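PDB 4N7B: 4-hydroxy-3-methylbut-2-enyl diphosphate reductase, apicoplast, which catalyses the last step of the MEP isoprenoid pathway, reducing HMBPP to isopentenyl and dimethylallyl diphosphate with an iron-sulfur cluster. Local coordinates for residues Y223-R228 and T421-I426; Y253-I258 and I274-L279; L288-H293 and E310-C315; L432-G437 and I478-A483. All blocks are in the same frame, centred on the assembly; numbering follows the deposited sequence. Where two conformers were deposited one is given.

Contact 1. Residues Y223-R228 and T421-I426; sequences YLINPR and TALNKI
Apolar side chains carry the contact between Tyr-223 and Ile-225 of strand 223-226, with Pro-227 just after it, and Ala-422, Leu-423 and Ile-426 of helix 421-426. Ile-225 CD1 presses on Ile-426 CG2 at 3.4 Å, closer than ordinary carbon contact, the two side chains running antiparallel alongside each other. The same methyl meets Leu-423 CD1 at 3.9 Å. The second branch of Ile-225, CG2, is left for Ala-422 CB, at 3.9 Å. Pro-227, which follows a cis peptide bond, adds CD against Ala-422 CB at 4.1 Å.

The second kind of interaction is CH-pi. Ile-426 CD1 stands over one face of the Tyr-223 ring, 4.0 Å from the centroid and 8° off the normal, because chi1 of -171° sends CG1 and its terminal methyl toward the ring.

No hydrogen bond crosses between the segments. The axes approach to 8.5 Å at 148°, so the helix runs roughly antiparallel to the strand. A helix laid by apolar side chains on strand 221-226 of a parallel sheet, where that strand's neighbour is 477-482, is typical of a three-layer alpha/beta fold.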
loop_
_atom_site.group_PDB
_atom_site.type_symbol
_atom_site.label_atom_id
_atom_site.label_comp_id
_atom_site.label_asym_id
_atom_site.label_seq_id
_atom_site.Cartn_x
_atom_site.Cartn_y
_atom_site.Cartn_z
ATOM N N TYR A 223 9.912 17.202 -13.465
ATOM C CA TYR A 223 10.690 16.648 -12.381
ATOM C C TYR A 223 10.252 15.215 -12.184
ATOM O O TYR A 223 9.149 14.950 -11.695
ATOM C CB TYR A 223 10.458 17.434 -11.106
ATOM C CG TYR A 223 11.017 18.837 -11.113
ATOM C CD1 TYR A 223 12.362 19.062 -10.886
ATOM C CD2 TYR A 223 10.187 19.943 -11.308
ATOM C CE1 TYR A 223 12.885 20.338 -10.870
ATOM C CE2 TYR A 223 10.703 21.230 -11.291
ATOM C CZ TYR A 223 12.058 21.412 -11.072
ATOM O OH TYR A 223 12.596 22.667 -11.053
ATOM N N LEU A 224 11.101 14.296 -12.603
ATOM C CA LEU A 224 10.867 12.883 -12.404
ATOM C C LEU A 224 11.423 12.515 -11.040
ATOM O O LEU A 224 12.627 12.637 -10.768
ATOM C CB LEU A 224 11.540 12.055 -13.499
ATOM C CG LEU A 224 11.416 10.537 -13.348
ATOM C CD1 LEU A 224 9.942 10.106 -13.416
ATOM C CD2 LEU A 224 12.240 9.845 -14.441
ATOM N N ILE A 225 10.530 12.075 -10.174
ATOM C CA ILE A 225 10.847 11.947 -8.764
ATOM C C ILE A 225 11.261 10.536 -8.390
ATOM O O ILE A 225 10.704 9.551 -8.879
ATOM C CB ILE A 225 9.643 12.343 -7.914
ATOM C CG1 ILE A 225 9.320 13.816 -8.153
ATOM C CG2 ILE A 225 9.939 12.125 -6.458
ATOM C CD1 ILE A 225 7.971 14.266 -7.639
ATOM N N ASN A 226 12.217 10.466 -7.477
ATOM C CA ASN A 226 12.664 9.222 -6.912
ATOM C C ASN A 226 12.818 9.514 -5.429
ATOM O O ASN A 226 13.314 10.569 -5.052
ATOM C CB ASN A 226 14.023 8.845 -7.560
ATOM C CG ASN A 226 14.409 7.420 -7.319
ATOM O OD1 ASN A 226 13.676 6.493 -7.692
ATOM N ND2 ASN A 226 15.589 7.217 -6.713
ATOM N N PRO A 227 12.395 8.595 -4.567
ATOM C CA PRO A 227 11.757 7.318 -4.880
ATOM C C PRO A 227 10.302 7.422 -5.314
ATOM O O PRO A 227 9.588 8.374 -4.970
ATOM C CB PRO A 227 11.847 6.556 -3.555
ATOM C CG PRO A 227 11.865 7.609 -2.530
ATOM C CD PRO A 227 12.645 8.748 -3.128
ATOM N N ARG A 228 9.885 6.402 -6.064
ATOM C CA ARG A 228 8.540 6.289 -6.583
ATOM C C ARG A 228 8.322 4.839 -6.914
ATOM O O ARG A 228 9.268 4.047 -6.885
ATOM C CB ARG A 228 8.390 7.085 -7.880
ATOM C CG ARG A 228 9.321 6.570 -9.018
ATOM C CD ARG A 228 9.041 7.308 -10.336
ATOM N NE ARG A 228 9.795 6.756 -11.451
ATOM C CZ ARG A 228 11.061 7.075 -11.727
ATOM N NH1 ARG A 228 11.703 7.959 -10.984
ATOM N NH2 ARG A 228 11.694 6.514 -12.750
ATOM N N THR A 421 7.315 12.104 1.237
ATOM C CA THR A 421 8.352 13.058 1.628
ATOM C C THR A 421 9.033 13.673 0.391
ATOM O O THR A 421 9.245 14.897 0.318
ATOM C CB THR A 421 9.398 12.409 2.552
ATOM O OG1 THR A 421 8.758 11.990 3.769
ATOM C CG2 THR A 421 10.523 13.408 2.885
ATOM N N ALA A 422 9.343 12.844 -0.594
ATOM C CA ALA A 422 10.053 13.337 -1.768
ATOM C C ALA A 422 9.146 14.262 -2.580
ATOM O O ALA A 422 9.547 15.343 -2.996
ATOM C CB ALA A 422 10.523 12.179 -2.605
ATOM N N LEU A 423 7.909 13.837 -2.786
ATOM C CA LEU A 423 6.939 14.642 -3.526
ATOM C C LEU A 423 6.690 15.983 -2.817
ATOM O O LEU A 423 6.646 17.054 -3.452
ATOM C CB LEU A 423 5.627 13.868 -3.654
ATOM C CG LEU A 423 4.442 14.662 -4.213
ATOM C CD1 LEU A 423 4.764 15.157 -5.627
ATOM C CD2 LEU A 423 3.147 13.830 -4.189
ATOM N N ASN A 424 6.537 15.930 -1.492
ATOM C CA ASN A 424 6.287 17.139 -0.707
ATOM C C ASN A 424 7.385 18.182 -0.875
ATOM O O ASN A 424 7.102 19.378 -0.874
ATOM C CB ASN A 424 6.149 16.806 0.774
ATOM C CG ASN A 424 4.858 16.087 1.085
ATOM O OD1 ASN A 424 3.931 16.113 0.289
ATOM N ND2 ASN A 424 4.784 15.453 2.248
ATOM N N LYS A 425 8.633 17.727 -1.000
ATOM C CA LYS A 425 9.788 18.629 -1.121
ATOM C C LYS A 425 9.810 19.384 -2.434
ATOM O O LYS A 425 10.173 20.554 -2.472
ATOM C CB LYS A 425 11.098 17.855 -1.035
ATOM C CG LYS A 425 11.821 18.021 0.271
ATOM C CD LYS A 425 12.912 16.966 0.409
ATOM C CE LYS A 425 13.015 16.471 1.836
ATOM N NZ LYS A 425 14.058 15.416 1.953
ATOM N N ILE A 426 9.421 18.703 -3.510
ATOM C CA ILE A 426 9.513 19.278 -4.844
ATOM C C ILE A 426 8.194 19.878 -5.358
ATOM O O ILE A 426 8.239 20.828 -6.126
ATOM C CB ILE A 426 10.053 18.247 -5.885
ATOM C CG1 ILE A 426 10.349 18.924 -7.219
ATOM C CG2 ILE A 426 9.044 17.161 -6.126
ATOM C CD1 ILE A 426 11.318 20.095 -7.126
#

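Contact 2. Residues Y253-I258 and I274-L279; sequences YVKHKI and IFIEDL
The edge of the Tyr-253 ring meets Ile-276, CD1 lying 3.7 Å from Ile-276 CG2 near the ring plane, with the two side chains at about a right angle. Phe-275 runs alongside Val-254 in the same direction, its CD2 coming within 3.4 Å of Val-254 CB, while CE2 touches Ile-258 CB. The imidazole of His-256 receives Glu-277 OE2 at its edge. Its ND1 donates to the syn lone pair of OE2 over 2.6 Å, the acceptor lying 23° out of the ring plane. His-256 was deposited in two conformers, so this bond is established for one of them only; in that one NE2 is also hydrogen-bonded to His-260, which probably binds substrate.

The other carboxylate oxygen, Glu-277 OE1, forms a salt bridge with Lys-255 NZ at 3.1 Å. That ammonium also donates to Glu-277 O at 2.7 Å, so main chain and side chain of one residue hold it. The bend of the lysine at chi2 (61°) turns its chain toward both acceptors.

Backbone bonds set the parallel register. Val-254 N donates to Ile-274 O at 2.8 Å, Ile-276 N returns to Val-254 O, and His-256 N reaches Ile-276 O at 2.9 Å. Helix 262-271 connects the two strands and packs on Phe-275 and Ile-258, which makes the whole a beta-alpha-beta crossover at the edge of a four-stranded parallel sheet.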
loop_
_atom_site.group_PDB
_atom_site.type_symbol
_atom_site.label_atom_id
_atom_site.label_comp_id
_atom_site.label_asym_id
_atom_site.label_seq_id
_atom_site.Cartn_x
_atom_site.Cartn_y
_atom_site.Cartn_z
ATOM N N TYR A 253 -4.862 -19.522 -7.287
ATOM C CA TYR A 253 -5.864 -18.710 -6.616
ATOM C C TYR A 253 -5.231 -17.713 -5.666
ATOM O O TYR A 253 -4.345 -18.055 -4.890
ATOM C CB TYR A 253 -6.861 -19.604 -5.885
ATOM C CG TYR A 253 -7.757 -20.334 -6.850
ATOM C CD1 TYR A 253 -8.882 -19.714 -7.380
ATOM C CD2 TYR A 253 -7.460 -21.623 -7.270
ATOM C CE1 TYR A 253 -9.702 -20.367 -8.276
ATOM C CE2 TYR A 253 -8.278 -22.285 -8.172
ATOM C CZ TYR A 253 -9.397 -21.651 -8.670
ATOM O OH TYR A 253 -10.215 -22.295 -9.570
ATOM N N VAL A 254 -5.687 -16.468 -5.751
ATOM C CA VAL A 254 -5.178 -15.412 -4.893
ATOM C C VAL A 254 -6.338 -14.765 -4.164
ATOM O O VAL A 254 -7.336 -14.400 -4.776
ATOM C CB VAL A 254 -4.464 -14.329 -5.705
ATOM C CG1 VAL A 254 -3.978 -13.220 -4.791
ATOM C CG2 VAL A 254 -3.315 -14.929 -6.501
ATOM N N LYS A 255 -6.202 -14.630 -2.852
ATOM C CA LYS A 255 -7.235 -14.018 -2.040
ATOM C C LYS A 255 -7.066 -12.497 -2.059
ATOM O O LYS A 255 -6.060 -11.975 -1.594
ATOM C CB LYS A 255 -7.168 -14.572 -0.619
ATOM C CG LYS A 255 -8.002 -13.818 0.385
ATOM C CD LYS A 255 -9.481 -13.817 0.051
ATOM C CE LYS A 255 -10.259 -13.075 1.142
ATOM N NZ LYS A 255 -11.743 -13.094 0.957
ATOM N N HIS A 256 -8.095 -11.831 -2.584
ATOM C CA HIS A 256 -8.095 -10.411 -2.955
ATOM C C HIS A 256 -7.033 -10.087 -3.994
ATOM O O HIS A 256 -6.113 -10.873 -4.230
ATOM C CB HIS A 256 -7.958 -9.470 -1.750
ATOM C CG HIS A 256 -8.355 -8.057 -2.062
ATOM N ND1 HIS A 256 -9.674 -7.663 -2.148
ATOM C CD2 HIS A 256 -7.619 -6.958 -2.349
ATOM C CE1 HIS A 256 -9.731 -6.381 -2.455
ATOM N NE2 HIS A 256 -8.498 -5.930 -2.583
ATOM N N LYS A 257 -7.174 -8.924 -4.622
ATOM C CA LYS A 257 -6.217 -8.483 -5.622
ATOM C C LYS A 257 -4.839 -8.416 -4.968
ATOM O O LYS A 257 -4.683 -7.911 -3.863
ATOM C CB LYS A 257 -6.645 -7.148 -6.216
ATOM C CG LYS A 257 -7.931 -7.279 -7.024
ATOM C CD LYS A 257 -8.323 -5.970 -7.678
ATOM C CE LYS A 257 -9.432 -6.167 -8.718
ATOM N NZ LYS A 257 -8.961 -6.882 -9.949
ATOM N N ILE A 258 -3.849 -8.975 -5.641
ATOM C CA ILE A 258 -2.535 -9.177 -5.039
ATOM C C ILE A 258 -1.871 -7.854 -4.648
ATOM O O ILE A 258 -1.203 -7.770 -3.623
ATOM C CB ILE A 258 -1.650 -9.996 -5.994
ATOM C CG1 ILE A 258 -0.807 -10.998 -5.204
ATOM C CG2 ILE A 258 -0.853 -9.093 -6.902
ATOM C CD1 ILE A 258 0.388 -10.445 -4.639
ATOM N N ILE A 274 -6.018 -16.219 -10.577
ATOM C CA ILE A 274 -7.407 -15.837 -10.383
ATOM C C ILE A 274 -7.579 -15.243 -8.991
ATOM O O ILE A 274 -7.251 -15.879 -7.981
ATOM C CB ILE A 274 -8.350 -17.041 -10.551
ATOM C CG1 ILE A 274 -8.226 -17.616 -11.967
ATOM C CG2 ILE A 274 -9.790 -16.633 -10.268
ATOM C CD1 ILE A 274 -8.911 -18.958 -12.147
ATOM N N PHE A 275 -8.095 -14.020 -8.943
ATOM C CA PHE A 275 -8.293 -13.325 -7.675
ATOM C C PHE A 275 -9.714 -13.546 -7.186
ATOM O O PHE A 275 -10.679 -13.273 -7.897
ATOM C CB PHE A 275 -7.996 -11.834 -7.839
ATOM C CG PHE A 275 -6.645 -11.563 -8.418
ATOM C CD1 PHE A 275 -6.500 -11.215 -9.746
ATOM C CD2 PHE A 275 -5.514 -11.707 -7.641
ATOM C CE1 PHE A 275 -5.245 -10.984 -10.278
ATOM C CE2 PHE A 275 -4.265 -11.487 -8.165
ATOM C CZ PHE A 275 -4.126 -11.124 -9.486
ATOM N N ILE A 276 -9.836 -14.049 -5.966
ATOM C CA ILE A 276 -11.133 -14.449 -5.443
ATOM C C ILE A 276 -11.387 -13.800 -4.097
ATOM O O ILE A 276 -10.460 -13.324 -3.448
ATOM C CB ILE A 276 -11.207 -15.989 -5.303
ATOM C CG1 ILE A 276 -10.214 -16.489 -4.251
ATOM C CG2 ILE A 276 -10.885 -16.654 -6.635
ATOM C CD1 ILE A 276 -10.745 -16.474 -2.830
ATOM N N GLU A 277 -12.648 -13.769 -3.687
ATOM C CA GLU A 277 -13.009 -13.311 -2.351
ATOM C C GLU A 277 -13.688 -14.433 -1.587
ATOM O O GLU A 277 -13.705 -14.440 -0.357
ATOM C CB GLU A 277 -13.942 -12.099 -2.422
ATOM C CG GLU A 277 -13.318 -10.862 -3.032
ATOM C CD GLU A 277 -12.171 -10.307 -2.213
ATOM O OE1 GLU A 277 -11.960 -10.767 -1.066
ATOM O OE2 GLU A 277 -11.473 -9.397 -2.720
ATOM N N ASP A 278 -14.248 -15.384 -2.323
ATOM C CA ASP A 278 -14.962 -16.492 -1.720
ATOM C C ASP A 278 -14.096 -17.739 -1.817
ATOM O O ASP A 278 -13.852 -18.248 -2.912
ATOM C CB ASP A 278 -16.294 -16.707 -2.439
ATOM C CG ASP A 278 -17.235 -17.608 -1.668
ATOM O OD1 ASP A 278 -16.770 -18.628 -1.113
ATOM O OD2 ASP A 278 -18.444 -17.294 -1.619
ATOM N N LEU A 279 -13.631 -18.227 -0.672
ATOM C CA LEU A 279 -12.739 -19.385 -0.643
ATOM C C LEU A 279 -13.383 -20.675 -1.157
ATOM O O LEU A 279 -12.683 -21.652 -1.413
ATOM C CB LEU A 279 -12.186 -19.596 0.764
ATOM C CG LEU A 279 -10.830 -18.926 0.982
ATOM C CD1 LEU A 279 -10.992 -17.404 0.981
ATOM C CD2 LEU A 279 -10.178 -19.424 2.267
#

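Contact 3. Residues L288-H293 and E310-C315; sequences LIYSAH and EIDATC. With F3S (Fe3-s4 cluster), chain B.
Asp-312 OD1, which lies 3.6 Å from Tyr-290 CB across the contact, is gripped twice by Thr-314. The Thr-314 backbone N approaches it from above the carboxylate plane at 2.9 Å, closing an Asx turn, while Thr-314 OG1 donates to the syn lone pair of Asp-312 OD1 at 2.6 Å. OD2 of Asp-312 forms a salt bridge with Arg-300, so both oxygens are engaged and the carboxylate is held at the end of its strand. The turn follows the second strand of a beta-alpha-beta unit, strand 287-290, helix 297-305 and strand 309-312.

The Tyr-290 ring, across from Asp-312, reaches back along the sheet, and its OH donates to Glu-310 OE2 over 2.6 Å. The oxygen is met on its anti side and lies near the ring plane, with ring and carboxylate planes almost perpendicular (89°). The opposite face of the sheet is apolar: Ile-289 and Ile-311 point the same way, side by side, and helix 232-247 packs on both.

Parallel bonding is marked by Ile-311 N to Leu-288 O, 2.9 Å, and Tyr-290 N to Ile-311 O. Beyond the strands the loops stay joined, since Cys-315 N donates to Ala-292 O, 2.9 Å, along a nearly straight N-H (172°). His-293, which probably binds substrate, follows directly on Ala-292. A chi1 of -179° extends the sulfur toward the cluster, and Cys-315 SG binds iron FE3 at 2.3 Å.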
loop_
_atom_site.group_PDB
_atom_site.type_symbol
_atom_site.label_atom_id
_atom_site.label_comp_id
_atom_site.label_asym_id
_atom_site.label_seq_id
_atom_site.Cartn_x
_atom_site.Cartn_y
_atom_site.Cartn_z
ATOM N N LEU A 288 -3.448 -21.375 -2.341
ATOM C CA LEU A 288 -4.049 -20.068 -2.159
ATOM C C LEU A 288 -3.010 -19.086 -1.669
ATOM O O LEU A 288 -2.309 -19.356 -0.695
ATOM C CB LEU A 288 -5.195 -20.103 -1.161
ATOM C CG LEU A 288 -5.844 -18.730 -0.936
ATOM C CD1 LEU A 288 -6.510 -18.219 -2.212
ATOM C CD2 LEU A 288 -6.851 -18.812 0.188
ATOM N N ILE A 289 -2.933 -17.941 -2.341
ATOM C CA ILE A 289 -1.999 -16.885 -1.973
ATOM C C ILE A 289 -2.703 -15.715 -1.289
ATOM O O ILE A 289 -3.709 -15.206 -1.792
ATOM C CB ILE A 289 -1.271 -16.357 -3.209
ATOM C CG1 ILE A 289 -0.535 -17.513 -3.897
ATOM C CG2 ILE A 289 -0.310 -15.259 -2.820
ATOM C CD1 ILE A 289 0.169 -17.133 -5.181
ATOM N N TYR A 290 -2.170 -15.283 -0.150
ATOM C CA TYR A 290 -2.703 -14.109 0.535
ATOM C C TYR A 290 -1.997 -12.863 0.016
ATOM O O TYR A 290 -0.771 -12.838 -0.109
ATOM C CB TYR A 290 -2.521 -14.229 2.052
ATOM C CG TYR A 290 -3.205 -15.434 2.657
ATOM C CD1 TYR A 290 -4.549 -15.692 2.418
ATOM C CD2 TYR A 290 -2.504 -16.327 3.451
ATOM C CE1 TYR A 290 -5.174 -16.799 2.968
ATOM C CE2 TYR A 290 -3.123 -17.440 4.003
ATOM C CZ TYR A 290 -4.454 -17.672 3.757
ATOM O OH TYR A 290 -5.068 -18.783 4.313
ATOM N N SER A 291 -2.766 -11.822 -0.275
ATOM C CA SER A 291 -2.209 -10.627 -0.888
ATOM C C SER A 291 -1.319 -9.841 0.071
ATOM O O SER A 291 -1.270 -10.115 1.270
ATOM C CB SER A 291 -3.334 -9.712 -1.371
ATOM O OG SER A 291 -3.914 -9.027 -0.276
ATOM N N ALA A 292 -0.637 -8.838 -0.473
ATOM C CA ALA A 292 0.274 -7.997 0.289
ATOM C C ALA A 292 -0.393 -7.278 1.444
ATOM O O ALA A 292 0.269 -6.943 2.426
ATOM C CB ALA A 292 0.906 -6.991 -0.632
ATOM N N HIS A 293 -1.695 -7.038 1.327
ATOM C CA HIS A 293 -2.431 -6.246 2.311
ATOM C C HIS A 293 -2.752 -7.043 3.562
ATOM O O HIS A 293 -3.263 -6.505 4.544
ATOM C CB HIS A 293 -3.747 -5.769 1.694
ATOM C CG HIS A 293 -3.585 -5.153 0.341
ATOM N ND1 HIS A 293 -4.042 -5.757 -0.810
ATOM C CD2 HIS A 293 -2.986 -4.001 -0.045
ATOM C CE1 HIS A 293 -3.746 -4.994 -1.848
ATOM N NE2 HIS A 293 -3.102 -3.925 -1.412
ATOM N N GLU A 310 -1.380 -22.821 1.780
ATOM C CA GLU A 310 -1.344 -21.410 2.108
ATOM C C GLU A 310 0.017 -20.811 1.796
ATOM O O GLU A 310 1.036 -21.232 2.341
ATOM C CB GLU A 310 -1.653 -21.218 3.581
ATOM C CG GLU A 310 -3.071 -21.564 3.954
ATOM C CD GLU A 310 -3.312 -21.410 5.435
ATOM O OE1 GLU A 310 -3.090 -22.397 6.169
ATOM O OE2 GLU A 310 -3.702 -20.296 5.865
ATOM N N ILE A 311 0.023 -19.818 0.917
ATOM C CA ILE A 311 1.240 -19.097 0.587
ATOM C C ILE A 311 1.035 -17.610 0.858
ATOM O O ILE A 311 0.331 -16.920 0.118
ATOM C CB ILE A 311 1.650 -19.335 -0.864
ATOM C CG1 ILE A 311 2.051 -20.803 -1.025
ATOM C CG2 ILE A 311 2.801 -18.404 -1.242
ATOM C CD1 ILE A 311 2.770 -21.102 -2.301
ATOM N N ASP A 312 1.662 -17.132 1.927
ATOM C CA ASP A 312 1.323 -15.840 2.499
ATOM C C ASP A 312 2.249 -14.728 2.020
ATOM O O ASP A 312 3.383 -14.623 2.479
ATOM C CB ASP A 312 1.379 -15.929 4.020
ATOM C CG ASP A 312 0.852 -14.684 4.696
ATOM O OD1 ASP A 312 0.479 -13.716 3.993
ATOM O OD2 ASP A 312 0.823 -14.662 5.940
ATOM N N ALA A 313 1.743 -13.878 1.126
ATOM C CA ALA A 313 2.533 -12.773 0.573
ATOM C C ALA A 313 2.212 -11.473 1.277
ATOM O O ALA A 313 2.505 -10.389 0.756
ATOM C CB ALA A 313 2.289 -12.624 -0.940
ATOM N N THR A 314 1.602 -11.572 2.456
ATOM C CA THR A 314 1.383 -10.390 3.286
ATOM C C THR A 314 2.712 -9.670 3.364
ATOM O O THR A 314 3.745 -10.292 3.611
ATOM C CB THR A 314 0.967 -10.748 4.727
ATOM O OG1 THR A 314 -0.343 -11.313 4.738
ATOM C CG2 THR A 314 0.985 -9.520 5.623
ATOM N N CYS A 315 2.700 -8.366 3.143
ATOM C CA CYS A 315 3.889 -7.558 3.359
ATOM C C CYS A 315 4.377 -7.642 4.811
ATOM O O CYS A 315 3.589 -7.484 5.740
ATOM C CB CYS A 315 3.611 -6.097 3.010
ATOM S SG CYS A 315 5.102 -5.104 3.268
HETATM FE FE1 F3S B . 4.524 -1.607 0.165
HETATM FE FE3 F3S B . 4.460 -3.078 2.420
HETATM FE FE4 F3S B . 4.355 -0.394 2.481
HETATM S S1 F3S B . 3.298 -3.377 0.574
HETATM S S2 F3S B . 3.353 0.237 0.597
HETATM S S3 F3S B . 6.025 -1.676 1.807
HETATM S S4 F3S B . 3.250 -1.795 3.765
#

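Contact 4. Residues L432-G437 and I478-A483; sequences LTIVVG and IALTSA
Leu-480 CD1 sits in a notch between Ile-434 CG2 and Val-436 CG2, at 3.8 Å from each. Both residues come from strand 432-436, and Leu-480 lies opposite Ile-434 on strand 478-482. The two strands are inner neighbours in a five-stranded parallel sheet, an alpha/beta arrangement with helices on either face. Chi1 of 173° and chi2 of 67° swing the leucine methyl toward the neighbouring strand, where it also touches Ile-434 O. Toward the start of the strands, Ile-434 CD1 meets Ile-478 CG2 at 4.2 Å, the side chains passing at a slant. Phe-494 and Val-495 of helix 488-499 pack on this row.

The reverse face carries Val-435 and Thr-481, whose CG2 methyls lie side by side at 4.1 Å, the side chains pointing the same way. Thr-433 OG1 is 3.7 Å from Ala-479 CB, but its hydrogen bond goes to Ser-451 OG, outside the pair. Leu-447 and Val-448 of helix 442-452 touch Val-435 on this side.

The backbone supplies the polar framework. Five N-H...O bonds run from Ala-479 N to Leu-432 O through to Ala-483 N, alternating between the strands; Ile-434 N to Ala-479 O, at 2.9 Å, lies almost in line with the carbonyl. The axes diverge by just 18°, consistent with five regular parallel bridges.

The strands end near the probable substrate pocket, where Ala-483 packs on Asn-443, which probably binds substrate. Here Val-436 O accepts twice, from Ala-483 N at 3.1 Å and from Thr-486 OG1.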
loop_
_atom_site.group_PDB
_atom_site.type_symbol
_atom_site.label_atom_id
_atom_site.label_comp_id
_atom_site.label_asym_id
_atom_site.label_seq_id
_atom_site.Cartn_x
_atom_site.Cartn_y
_atom_site.Cartn_z
ATOM N N LEU A 432 1.727 21.641 -11.380
ATOM C CA LEU A 432 0.881 20.464 -11.409
ATOM C C LEU A 432 1.648 19.224 -10.968
ATOM O O LEU A 432 2.810 19.026 -11.347
ATOM C CB LEU A 432 0.364 20.240 -12.825
ATOM C CG LEU A 432 -0.349 18.910 -13.018
ATOM C CD1 LEU A 432 -1.735 18.969 -12.378
ATOM C CD2 LEU A 432 -0.453 18.566 -14.493
ATOM N N THR A 433 0.979 18.367 -10.208
ATOM C CA THR A 433 1.536 17.081 -9.816
ATOM C C THR A 433 0.754 15.962 -10.512
ATOM O O THR A 433 -0.481 15.925 -10.454
ATOM C CB THR A 433 1.456 16.867 -8.286
ATOM O OG1 THR A 433 2.375 17.748 -7.620
ATOM C CG2 THR A 433 1.806 15.419 -7.950
ATOM N N ILE A 434 1.472 15.067 -11.182
ATOM C CA ILE A 434 0.856 13.881 -11.764
ATOM C C ILE A 434 1.320 12.659 -11.012
ATOM O O ILE A 434 2.526 12.395 -10.915
ATOM C CB ILE A 434 1.216 13.684 -13.234
ATOM C CG1 ILE A 434 0.604 14.793 -14.080
ATOM C CG2 ILE A 434 0.693 12.333 -13.723
ATOM C CD1 ILE A 434 1.059 14.759 -15.507
ATOM N N VAL A 435 0.365 11.938 -10.443
ATOM C CA VAL A 435 0.672 10.709 -9.757
ATOM C C VAL A 435 0.167 9.584 -10.616
ATOM O O VAL A 435 -1.016 9.545 -10.957
ATOM C CB VAL A 435 -0.009 10.606 -8.405
ATOM C CG1 VAL A 435 0.329 9.267 -7.763
ATOM C CG2 VAL A 435 0.416 11.758 -7.517
ATOM N N VAL A 436 1.063 8.665 -10.977
ATOM C CA VAL A 436 0.661 7.533 -11.810
ATOM C C VAL A 436 0.277 6.386 -10.913
ATOM O O VAL A 436 1.036 5.970 -10.042
ATOM C CB VAL A 436 1.759 7.132 -12.782
ATOM C CG1 VAL A 436 1.274 6.043 -13.710
ATOM C CG2 VAL A 436 2.203 8.363 -13.564
ATOM N N GLY A 437 -0.944 5.910 -11.077
ATOM C CA GLY A 437 -1.390 4.799 -10.269
ATOM C C GLY A 437 -2.876 4.595 -10.340
ATOM O O GLY A 437 -3.592 5.330 -11.049
ATOM N N ILE A 478 6.026 20.387 -13.927
ATOM C CA ILE A 478 5.300 19.219 -13.471
ATOM C C ILE A 478 6.146 18.343 -12.543
ATOM O O ILE A 478 7.308 18.013 -12.828
ATOM C CB ILE A 478 4.890 18.387 -14.668
ATOM C CG1 ILE A 478 3.950 19.192 -15.538
ATOM C CG2 ILE A 478 4.278 17.063 -14.238
ATOM C CD1 ILE A 478 3.709 18.570 -16.890
ATOM N N ALA A 479 5.543 17.969 -11.429
ATOM C CA ALA A 479 6.113 17.009 -10.512
ATOM C C ALA A 479 5.532 15.645 -10.900
ATOM O O ALA A 479 4.301 15.479 -10.900
ATOM C CB ALA A 479 5.704 17.371 -9.097
ATOM N N LEU A 480 6.376 14.681 -11.279
ATOM C CA LEU A 480 5.842 13.380 -11.694
ATOM C C LEU A 480 6.314 12.274 -10.764
ATOM O O LEU A 480 7.520 12.089 -10.586
ATOM C CB LEU A 480 6.239 13.062 -13.130
ATOM C CG LEU A 480 5.900 11.666 -13.651
ATOM C CD1 LEU A 480 4.391 11.457 -13.783
ATOM C CD2 LEU A 480 6.583 11.434 -14.997
ATOM N N THR A 481 5.371 11.569 -10.141
ATOM C CA THR A 481 5.715 10.430 -9.305
ATOM C C THR A 481 4.740 9.274 -9.516
ATOM O O THR A 481 3.887 9.336 -10.391
ATOM C CB THR A 481 5.777 10.803 -7.826
ATOM O OG1 THR A 481 6.300 9.685 -7.096
ATOM C CG2 THR A 481 4.428 11.131 -7.297
ATOM N N SER A 482 4.854 8.222 -8.723
ATOM C CA SER A 482 3.995 7.075 -8.915
ATOM C C SER A 482 3.861 6.318 -7.615
ATOM O O SER A 482 4.745 6.369 -6.764
ATOM C CB SER A 482 4.557 6.159 -10.009
ATOM O OG SER A 482 5.850 5.706 -9.640
ATOM N N ALA A 483 2.735 5.632 -7.468
ATOM C CA ALA A 483 2.409 4.925 -6.244
ATOM C C ALA A 483 3.221 3.652 -6.092
ATOM O O ALA A 483 3.886 3.204 -7.027
ATOM C CB ALA A 483 0.946 4.592 -6.228
#

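The four contacts fall into two pairs on either side of the iron-sulfur cluster. Contacts 1 and 4 share one sheet, centres 9 Å apart, joined where Tyr-223 N meets Ile-478 O at 2.8 Å. Contacts 2 and 3 share another, centres 10 Å apart, with Lys-255 N 2.8 Å from Ile-289 O. Between the pairs the centres lie 28 to 33 Å apart without touching. The strands of all four run with their C-terminal ends toward the cluster region: Cys-315 of contact 3 binds the cluster, while the side chains of Ala-483, Ile-258 and Pro-227 lie about 8, 9 and 11 Å from it. This fits the IspH fold, whose domains surround a central cluster and substrate pocket.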